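MGS-M4 (Unidentified, PDB 4Q3M) probably reduces carbonyl compounds with a nicotinamide cofactor, as an aldo-keto reductase of TIM-barrel fold whose natural substrate is unknown. Local coordinates at residues L74-F88 with N113-Y125. Residues are numbered along the deposited sequence; the frame is centred on the assembly and turned at random.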
ATOM      1  N   LEU A  74     -14.619   0.958  15.020  1.00 41.31           N
ATOM      2  CA  LEU A  74     -14.297   2.149  15.781  1.00 45.11           C
ATOM      3  C   LEU A  74     -13.536   3.126  14.886  1.00 47.39           C
ATOM      4  O   LEU A  74     -12.546   2.750  14.260  1.00 46.00           O
ATOM      5  CB  LEU A  74     -13.459   1.796  17.001  1.00 46.05           C
ATOM      6  CG  LEU A  74     -12.790   3.031  17.581  1.00 51.21           C
ATOM      7  CD1 LEU A  74     -13.722   3.617  18.607  1.00 53.66           C
ATOM      8  CD2 LEU A  74     -11.456   2.722  18.169  1.00 50.25           C
ATOM      9  N   TRP A  75     -13.989   4.375  14.827  1.00 45.53           N
ATOM     10  CA  TRP A  75     -13.386   5.350  13.920  1.00 42.73           C
ATOM     11  C   TRP A  75     -12.092   5.949  14.477  1.00 41.01           C
ATOM     12  O   TRP A  75     -11.863   5.945  15.687  1.00 42.44           O
ATOM     13  CB  TRP A  75     -14.391   6.459  13.598  1.00 42.03           C
ATOM     14  CG  TRP A  75     -13.913   7.431  12.565  1.00 39.70           C
ATOM     15  CD1 TRP A  75     -13.759   8.776  12.717  1.00 40.80           C
ATOM     16  CD2 TRP A  75     -13.507   7.129  11.223  1.00 41.55           C
ATOM     17  NE1 TRP A  75     -13.293   9.334  11.550  1.00 46.15           N
ATOM     18  CE2 TRP A  75     -13.128   8.343  10.619  1.00 40.60           C
ATOM     19  CE3 TRP A  75     -13.430   5.950  10.473  1.00 37.65           C
ATOM     20  CZ2 TRP A  75     -12.680   8.415   9.301  1.00 41.48           C
ATOM     21  CZ3 TRP A  75     -12.985   6.023   9.165  1.00 40.23           C
ATOM     22  CH2 TRP A  75     -12.616   7.247   8.593  1.00 40.09           C
ATOM     23  N   ASN A  76     -11.258   6.458  13.572  1.00 37.61           N
ATOM     24  CA  ASN A  76      -9.932   6.982  13.894  1.00 41.54           C
ATOM     25  C   ASN A  76      -9.901   7.999  15.033  1.00 44.53           C
ATOM     26  O   ASN A  76      -8.994   7.981  15.865  1.00 43.46           O
ATOM     27  CB  ASN A  76      -9.313   7.619  12.647  1.00 42.80           C
ATOM     28  CG  ASN A  76      -9.329   6.692  11.448  1.00 45.27           C
ATOM     29  OD1 ASN A  76      -9.874   5.590  11.506  1.00 43.16           O
ATOM     30  ND2 ASN A  76      -8.733   7.139  10.347  1.00 48.85           N
ATOM     31  N   THR A  77     -10.892   8.883  15.064  1.00 47.13           N
ATOM     32  CA  THR A  77     -10.919   9.968  16.041  1.00 48.09           C
ATOM     33  C   THR A  77     -11.165   9.479  17.466  1.00 45.64           C
ATOM     34  O   THR A  77     -10.926  10.210  18.427  1.00 48.66           O
ATOM     35  CB  THR A  77     -12.001  11.008  15.692  1.00 51.61           C
ATOM     36  OG1 THR A  77     -13.294  10.392  15.740  1.00 52.60           O
ATOM     37  CG2 THR A  77     -11.765  11.579  14.302  1.00 52.85           C
ATOM     38  N   ASP A  78     -11.638   8.245  17.603  1.00 41.56           N
ATOM     39  CA  ASP A  78     -11.999   7.719  18.913  1.00 43.68           C
ATOM     40  C   ASP A  78     -10.959   6.749  19.473  1.00 45.61           C
ATOM     41  O   ASP A  78     -11.190   6.120  20.506  1.00 46.58           O
ATOM     42  CB  ASP A  78     -13.356   7.018  18.844  1.00 39.49           C
ATOM     43  CG  ASP A  78     -14.500   7.970  18.578  1.00 41.47           C
ATOM     44  OD1 ASP A  78     -14.422   9.138  19.013  1.00 43.70           O
ATOM     45  OD2 ASP A  78     -15.482   7.545  17.932  1.00 43.67           O
ATOM     46  N   GLN A  79      -9.821   6.622  18.796  1.00 42.61           N
ATOM     47  CA  GLN A  79      -8.777   5.713  19.256  1.00 42.46           C
ATOM     48  C   GLN A  79      -8.180   6.192  20.576  1.00 45.79           C
ATOM     49  O   GLN A  79      -7.975   7.390  20.780  1.00 45.58           O
ATOM     50  CB  GLN A  79      -7.682   5.552  18.197  1.00 39.53           C
ATOM     51  CG  GLN A  79      -8.131   4.780  16.966  1.00 35.11           C
ATOM     52  CD  GLN A  79      -6.970   4.249  16.146  1.00 35.79           C
ATOM     53  OE1 GLN A  79      -5.831   4.214  16.611  1.00 37.21           O
ATOM     54  NE2 GLN A  79      -7.256   3.828  14.919  1.00 34.19           N
ATOM     55  N   GLY A  80      -7.907   5.245  21.467  1.00 46.33           N
ATOM     56  CA  GLY A  80      -7.493   5.552  22.823  1.00 51.82           C
ATOM     57  C   GLY A  80      -8.431   4.858  23.791  1.00 52.61           C
ATOM     58  O   GLY A  80      -9.630   4.777  23.534  1.00 48.64           O
ATOM     59  N   TYR A  81      -7.887   4.367  24.903  1.00 55.04           N
ATOM     60  CA  TYR A  81      -8.627   3.502  25.822  1.00 56.16           C
ATOM     61  C   TYR A  81      -9.977   4.068  26.268  1.00 58.16           C
ATOM     62  O   TYR A  81     -11.017   3.450  26.037  1.00 58.41           O
ATOM     63  CB  TYR A  81      -7.776   3.198  27.059  1.00 54.97           C
ATOM     64  CG  TYR A  81      -8.366   2.126  27.950  1.00 52.87           C
ATOM     65  CD1 TYR A  81      -8.140   0.780  27.690  1.00 46.08           C
ATOM     66  CD2 TYR A  81      -9.151   2.460  29.047  1.00 55.46           C
ATOM     67  CE1 TYR A  81      -8.677  -0.203  28.499  1.00 47.43           C
ATOM     68  CE2 TYR A  81      -9.692   1.483  29.860  1.00 56.20           C
ATOM     69  CZ  TYR A  81      -9.453   0.153  29.582  1.00 52.88           C
ATOM     70  OH  TYR A  81      -9.989  -0.824  30.388  1.00 54.27           O
ATOM     71  N   GLU A  82      -9.958   5.235  26.904  1.00 56.21           N
ATOM     72  CA  GLU A  82     -11.181   5.828  27.439  1.00 58.03           C
ATOM     73  C   GLU A  82     -12.160   6.233  26.343  1.00 47.89           C
ATOM     74  O   GLU A  82     -13.373   6.091  26.500  1.00 50.76           O
ATOM     75  CB  GLU A  82     -10.852   7.044  28.307  1.00 52.21           C
ATOM     76  CG  GLU A  82     -10.041   6.721  29.547  1.00 57.84           C
ATOM     77  CD  GLU A  82     -10.749   5.757  30.482  1.00 59.74           C
ATOM     78  OE1 GLU A  82     -11.998   5.747  30.504  1.00 63.87           O
ATOM     79  OE2 GLU A  82     -10.053   5.004  31.195  1.00 58.98           O
ATOM     80  N   LYS A  83     -11.629   6.736  25.235  1.00 46.20           N
ATOM     81  CA  LYS A  83     -12.467   7.204  24.139  1.00 49.04           C
ATOM     82  C   LYS A  83     -13.097   6.033  23.392  1.00 48.49           C
ATOM     83  O   LYS A  83     -14.186   6.155  22.832  1.00 50.47           O
ATOM     84  CB  LYS A  83     -11.650   8.071  23.179  1.00 52.10           C
ATOM     85  CG  LYS A  83     -12.466   9.107  22.426  1.00 57.94           C
ATOM     86  CD  LYS A  83     -11.563  10.157  21.795  1.00 62.58           C
ATOM     87  CE  LYS A  83     -12.370  11.307  21.214  1.00 64.50           C
ATOM     88  NZ  LYS A  83     -11.489  12.393  20.701  1.00 63.52           N
ATOM     89  N   THR A  84     -12.408   4.895  23.396  1.00 45.42           N
ATOM     90  CA  THR A  84     -12.893   3.700  22.714  1.00 43.00           C
ATOM     91  C   THR A  84     -14.073   3.079  23.458  1.00 45.09           C
ATOM     92  O   THR A  84     -15.066   2.687  22.843  1.00 40.20           O
ATOM     93  CB  THR A  84     -11.777   2.647  22.560  1.00 43.16           C
ATOM     94  OG1 THR A  84     -10.809   3.110  21.613  1.00 43.61           O
ATOM     95  CG2 THR A  84     -12.348   1.330  22.070  1.00 41.95           C
ATOM     96  N   LEU A  85     -13.958   2.995  24.780  1.00 48.21           N
ATOM     97  CA  LEU A  85     -15.027   2.453  25.615  1.00 52.47           C
ATOM     98  C   LEU A  85     -16.324   3.230  25.423  1.00 58.65           C
ATOM     99  O   LEU A  85     -17.408   2.649  25.391  1.00 55.83           O
ATOM    100  CB  LEU A  85     -14.623   2.474  27.092  1.00 54.63           C
ATOM    101  CG  LEU A  85     -13.444   1.601  27.521  1.00 53.60           C
ATOM    102  CD1 LEU A  85     -13.151   1.799  29.000  1.00 50.32           C
ATOM    103  CD2 LEU A  85     -13.718   0.136  27.218  1.00 51.49           C
ATOM    104  N   GLU A  86     -16.200   4.547  25.289  1.00 64.65           N
ATOM    105  CA  GLU A  86     -17.357   5.418  25.120  1.00 67.83           C
ATOM    106  C   GLU A  86     -17.926   5.338  23.706  1.00 67.09           C
ATOM    107  O   GLU A  86     -19.142   5.328  23.518  1.00 71.35           O
ATOM    108  CB  GLU A  86     -16.984   6.866  25.455  1.00 68.33           C
ATOM    109  CG  GLU A  86     -18.110   7.874  25.260  1.00 74.00           C
ATOM    110  CD  GLU A  86     -19.223   7.737  26.287  1.00 78.56           C
ATOM    111  OE1 GLU A  86     -19.073   6.945  27.242  1.00 76.95           O
ATOM    112  OE2 GLU A  86     -20.252   8.428  26.137  1.00 79.77           O
ATOM    113  N   ALA A  87     -17.041   5.277  22.716  1.00 57.39           N
ATOM    114  CA  ALA A  87     -17.461   5.186  21.323  1.00 57.09           C
ATOM    115  C   ALA A  87     -18.140   3.850  21.047  1.00 56.62           C
ATOM    116  O   ALA A  87     -18.965   3.737  20.140  1.00 59.68           O
ATOM    117  CB  ALA A  87     -16.275   5.379  20.399  1.00 57.42           C
ATOM    118  N   PHE A  88     -17.783   2.841  21.834  1.00 52.38           N
ATOM    119  CA  PHE A  88     -18.385   1.520  21.711  1.00 47.09           C
ATOM    120  C   PHE A  88     -19.815   1.516  22.239  1.00 49.74           C
ATOM    121  O   PHE A  88     -20.713   0.942  21.622  1.00 48.21           O
ATOM    122  CB  PHE A  88     -17.548   0.479  22.453  1.00 46.16           C
ATOM    123  CG  PHE A  88     -18.161  -0.889  22.466  1.00 46.68           C
ATOM    124  CD1 PHE A  88     -18.118  -1.690  21.337  1.00 46.07           C
ATOM    125  CD2 PHE A  88     -18.780  -1.377  23.605  1.00 46.39           C
ATOM    126  CE1 PHE A  88     -18.682  -2.947  21.343  1.00 44.89           C
ATOM    127  CE2 PHE A  88     -19.346  -2.638  23.618  1.00 52.93           C
ATOM    128  CZ  PHE A  88     -19.296  -3.424  22.484  1.00 50.51           C
ATOM    129  N   ASN A 113      -1.562   4.112  19.705  1.00 35.32           N
ATOM    130  CA  ASN A 113      -3.000   4.292  19.556  1.00 35.83           C
ATOM    131  C   ASN A 113      -3.701   2.970  19.276  1.00 39.68           C
ATOM    132  O   ASN A 113      -4.838   2.762  19.694  1.00 47.58           O
ATOM    133  CB  ASN A 113      -3.311   5.290  18.440  1.00 33.11           C
ATOM    134  CG  ASN A 113      -3.114   6.729  18.872  1.00 40.93           C
ATOM    135  OD1 ASN A 113      -3.185   7.048  20.060  1.00 43.87           O
ATOM    136  ND2 ASN A 113      -2.876   7.609  17.906  1.00 44.49           N
ATOM    137  N   ALA A 114      -3.016   2.083  18.564  1.00 36.39           N
ATOM    138  CA  ALA A 114      -3.565   0.773  18.241  1.00 35.52           C
ATOM    139  C   ALA A 114      -3.684  -0.090  19.492  1.00 39.96           C
ATOM    140  O   ALA A 114      -4.728  -0.687  19.749  1.00 45.01           O
ATOM    141  CB  ALA A 114      -2.702   0.078  17.197  1.00 30.86           C
ATOM    142  N   LEU A 115      -2.609  -0.142  20.272  1.00 37.86           N
ATOM    143  CA  LEU A 115      -2.571  -0.964  21.475  1.00 40.85           C
ATOM    144  C   LEU A 115      -3.505  -0.428  22.558  1.00 43.47           C
ATOM    145  O   LEU A 115      -4.185  -1.197  23.236  1.00 43.35           O
ATOM    146  CB  LEU A 115      -1.142  -1.055  22.013  1.00 40.68           C
ATOM    147  CG  LEU A 115      -0.926  -1.969  23.220  1.00 41.42           C
ATOM    148  CD1 LEU A 115      -1.422  -3.374  22.921  1.00 39.95           C
ATOM    149  CD2 LEU A 115       0.541  -1.990  23.622  1.00 42.27           C
ATOM    150  N   SER A 116      -3.532   0.893  22.717  1.00 40.92           N
ATOM    151  CA  SER A 116      -4.395   1.531  23.710  1.00 43.79           C
ATOM    152  C   SER A 116      -5.861   1.288  23.385  1.00 43.40           C
ATOM    153  O   SER A 116      -6.680   1.054  24.273  1.00 46.25           O
ATOM    154  CB  SER A 116      -4.119   3.033  23.784  1.00 46.63           C
ATOM    155  OG  SER A 116      -4.914   3.647  24.783  1.00 54.11           O
ATOM    156  N   THR A 117      -6.178   1.356  22.099  1.00 36.10           N
ATOM    157  CA  THR A 117      -7.514   1.048  21.614  1.00 38.89           C
ATOM    158  C   THR A 117      -7.869  -0.418  21.806  1.00 39.25           C
ATOM    159  O   THR A 117      -8.980  -0.755  22.219  1.00 39.44           O
ATOM    160  CB  THR A 117      -7.647   1.393  20.127  1.00 38.00           C
ATOM    161  OG1 THR A 117      -7.442   2.800  19.936  1.00 34.54           O
ATOM    162  CG2 THR A 117      -8.992   0.971  19.611  1.00 34.95           C
ATOM    163  N   TYR A 118      -6.915  -1.286  21.497  1.00 36.72           N
ATOM    164  CA  TYR A 118      -7.145  -2.720  21.555  1.00 37.35           C
ATOM    165  C   TYR A 118      -7.287  -3.205  22.995  1.00 39.86           C
ATOM    166  O   TYR A 118      -8.019  -4.156  23.265  1.00 41.59           O
ATOM    167  CB  TYR A 118      -6.013  -3.464  20.852  1.00 31.26           C
ATOM    168  CG  TYR A 118      -6.370  -4.877  20.466  1.00 31.31           C
ATOM    169  CD1 TYR A 118      -7.080  -5.138  19.301  1.00 34.49           C
ATOM    170  CD2 TYR A 118      -6.001  -5.948  21.264  1.00 32.88           C
ATOM    171  CE1 TYR A 118      -7.411  -6.430  18.943  1.00 36.85           C
ATOM    172  CE2 TYR A 118      -6.325  -7.241  20.915  1.00 35.99           C
ATOM    173  CZ  TYR A 118      -7.030  -7.477  19.754  1.00 37.66           C
ATOM    174  OH  TYR A 118      -7.356  -8.765  19.403  1.00 40.52           O
ATOM    175  N   ARG A 119      -6.582  -2.550  23.913  1.00 38.22           N
ATOM    176  CA  ARG A 119      -6.717  -2.850  25.335  1.00 37.75           C
ATOM    177  C   ARG A 119      -8.155  -2.629  25.780  1.00 41.41           C
ATOM    178  O   ARG A 119      -8.677  -3.359  26.624  1.00 47.18           O
ATOM    179  CB  ARG A 119      -5.767  -1.990  26.170  1.00 40.22           C
ATOM    180  CG  ARG A 119      -4.319  -2.453  26.155  1.00 44.84           C
ATOM    181  CD  ARG A 119      -4.136  -3.735  26.950  1.00 49.90           C
ATOM    182  NE  ARG A 119      -2.738  -4.156  26.990  1.00 54.16           N
ATOM    183  CZ  ARG A 119      -2.200  -5.041  26.157  1.00 55.64           C
ATOM    184  NH1 ARG A 119      -2.942  -5.605  25.215  1.00 54.30           N
ATOM    185  NH2 ARG A 119      -0.918  -5.362  26.267  1.00 57.57           N
ATOM    186  N   ALA A 120      -8.793  -1.616  25.202  1.00 38.22           N
ATOM    187  CA  ALA A 120     -10.198  -1.346  25.468  1.00 41.25           C
ATOM    188  C   ALA A 120     -11.073  -2.425  24.838  1.00 45.08           C
ATOM    189  O   ALA A 120     -12.078  -2.832  25.420  1.00 48.22           O
ATOM    190  CB  ALA A 120     -10.585   0.027  24.951  1.00 37.94           C
ATOM    191  N   PHE A 121     -10.685  -2.882  23.650  1.00 39.09           N
ATOM    192  CA  PHE A 121     -11.371  -3.995  22.997  1.00 42.62           C
ATOM    193  C   PHE A 121     -11.305  -5.233  23.883  1.00 43.57           C
ATOM    194  O   PHE A 121     -12.290  -5.954  24.039  1.00 44.89           O
ATOM    195  CB  PHE A 121     -10.755  -4.314  21.629  1.00 42.22           C
ATOM    196  CG  PHE A 121     -11.162  -3.370  20.529  1.00 39.47           C
ATOM    197  CD1 PHE A 121     -11.559  -2.072  20.803  1.00 43.60           C
ATOM    198  CD2 PHE A 121     -11.152  -3.794  19.209  1.00 36.75           C
ATOM    199  CE1 PHE A 121     -11.925  -1.215  19.781  1.00 42.09           C
ATOM    200  CE2 PHE A 121     -11.522  -2.943  18.186  1.00 29.08           C
ATOM    201  CZ  PHE A 121     -11.908  -1.652  18.473  1.00 29.86           C
ATOM    202  N   GLU A 122     -10.131  -5.466  24.460  1.00 45.04           N
ATOM    203  CA  GLU A 122      -9.897  -6.627  25.310  1.00 47.76           C
ATOM    204  C   GLU A 122     -10.737  -6.574  26.582  1.00 48.91           C
ATOM    205  O   GLU A 122     -11.234  -7.598  27.047  1.00 44.18           O
ATOM    206  CB  GLU A 122      -8.413  -6.735  25.663  1.00 46.02           C
ATOM    207  CG  GLU A 122      -7.528  -7.112  24.487  1.00 44.69           C
ATOM    208  CD  GLU A 122      -6.056  -7.151  24.849  1.00 44.58           C
ATOM    209  OE1 GLU A 122      -5.647  -6.404  25.762  1.00 45.97           O
ATOM    210  OE2 GLU A 122      -5.309  -7.930  24.221  1.00 44.23           O
ATOM    211  N   THR A 123     -10.892  -5.376  27.140  1.00 51.76           N
ATOM    212  CA  THR A 123     -11.728  -5.187  28.319  1.00 54.62           C
ATOM    213  C   THR A 123     -13.183  -5.514  27.992  1.00 55.19           C
ATOM    214  O   THR A 123     -13.868  -6.183  28.765  1.00 56.03           O
ATOM    215  CB  THR A 123     -11.633  -3.746  28.859  1.00 53.57           C
ATOM    216  OG1 THR A 123     -10.284  -3.470  29.258  1.00 55.61           O
ATOM    217  CG2 THR A 123     -12.554  -3.560  30.056  1.00 54.06           C
ATOM    218  N   LEU A 124     -13.639  -5.045  26.836  1.00 52.30           N
ATOM    219  CA  LEU A 124     -15.003  -5.297  26.383  1.00 52.59           C
ATOM    220  C   LEU A 124     -15.226  -6.778  26.093  1.00 52.01           C
ATOM    221  O   LEU A 124     -16.312  -7.308  26.328  1.00 53.67           O
ATOM    222  CB  LEU A 124     -15.312  -4.465  25.138  1.00 53.18           C
ATOM    223  CG  LEU A 124     -15.289  -2.946  25.316  1.00 56.45           C
ATOM    224  CD1 LEU A 124     -15.296  -2.248  23.964  1.00 58.73           C
ATOM    225  CD2 LEU A 124     -16.461  -2.485  26.169  1.00 44.36           C
ATOM    226  N   TYR A 125     -14.192  -7.438  25.581  1.00 48.95           N
ATOM    227  CA  TYR A 125     -14.265  -8.863  25.277  1.00 46.76           C
ATOM    228  C   TYR A 125     -14.388  -9.682  26.556  1.00 47.19           C
ATOM    229  O   TYR A 125     -15.150 -10.646  26.617  1.00 44.78           O
ATOM    230  CB  TYR A 125     -13.040  -9.305  24.476  1.00 43.23           C
ATOM    231  CG  TYR A 125     -13.096 -10.739  23.998  1.00 43.66           C
ATOM    232  CD1 TYR A 125     -13.801 -11.082  22.850  1.00 45.15           C
ATOM    233  CD2 TYR A 125     -12.439 -11.749  24.689  1.00 42.87           C
ATOM    234  CE1 TYR A 125     -13.853 -12.392  22.408  1.00 44.94           C
ATOM    235  CE2 TYR A 125     -12.484 -13.059  24.254  1.00 45.39           C
ATOM    236  CZ  TYR A 125     -13.192 -13.376  23.113  1.00 46.73           C
ATOM    237  OH  TYR A 125     -13.239 -14.680  22.678  1.00 47.55           O
TER
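G80 and Y81 at the start of helix 81-94 pack on T117, A120 and T123 of helix 111-126, a contact between successive outer helices of the TIM barrel. The short segments cross at -48°, their axes 8.0 Å apart, and the loop after strand 69-74 brings G80 against T117. Glycine suits this N-cap because a side chain would jam against the preceding carbonyl at its backbone angles. T117 ties the loop before helix 81-94 to helix 111-126: OG1 donates to N113 O within its own helix and accepts from G80 N at 2.9 Å, with an N-H...O angle of 148°. Its CG2, anti to the backbone N, turns inward and meets L74 CD2 tip to tip. A valine in its place would probably strand the G80 N-H without its acceptor where the two backbones come closest. Q79 lays its CB against T117 OG1, while its NE2 is held by W107 O.

Further along, small A120 lets the helices come close, and its CB packs 3.7 Å from Y81 CD1 and 3.9 Å from L85 CD2. T84 bonds its OG1 back to G80 O, and CG2 is left to press the edge of the F121 ring, 3.4 Å from CE1; F121 also packs on Y103 and I105 of strand 102-105. With CG anti to the backbone N (chi1 -170°), Y81 stretches along the partner helix until OH shares a 2.9 Å hydrogen bond with T123 OG1. At the F88 end of the contact, L124 CD1 sits over one face of the F88 ring, 3.7 Å from its centroid, a CH-pi contact.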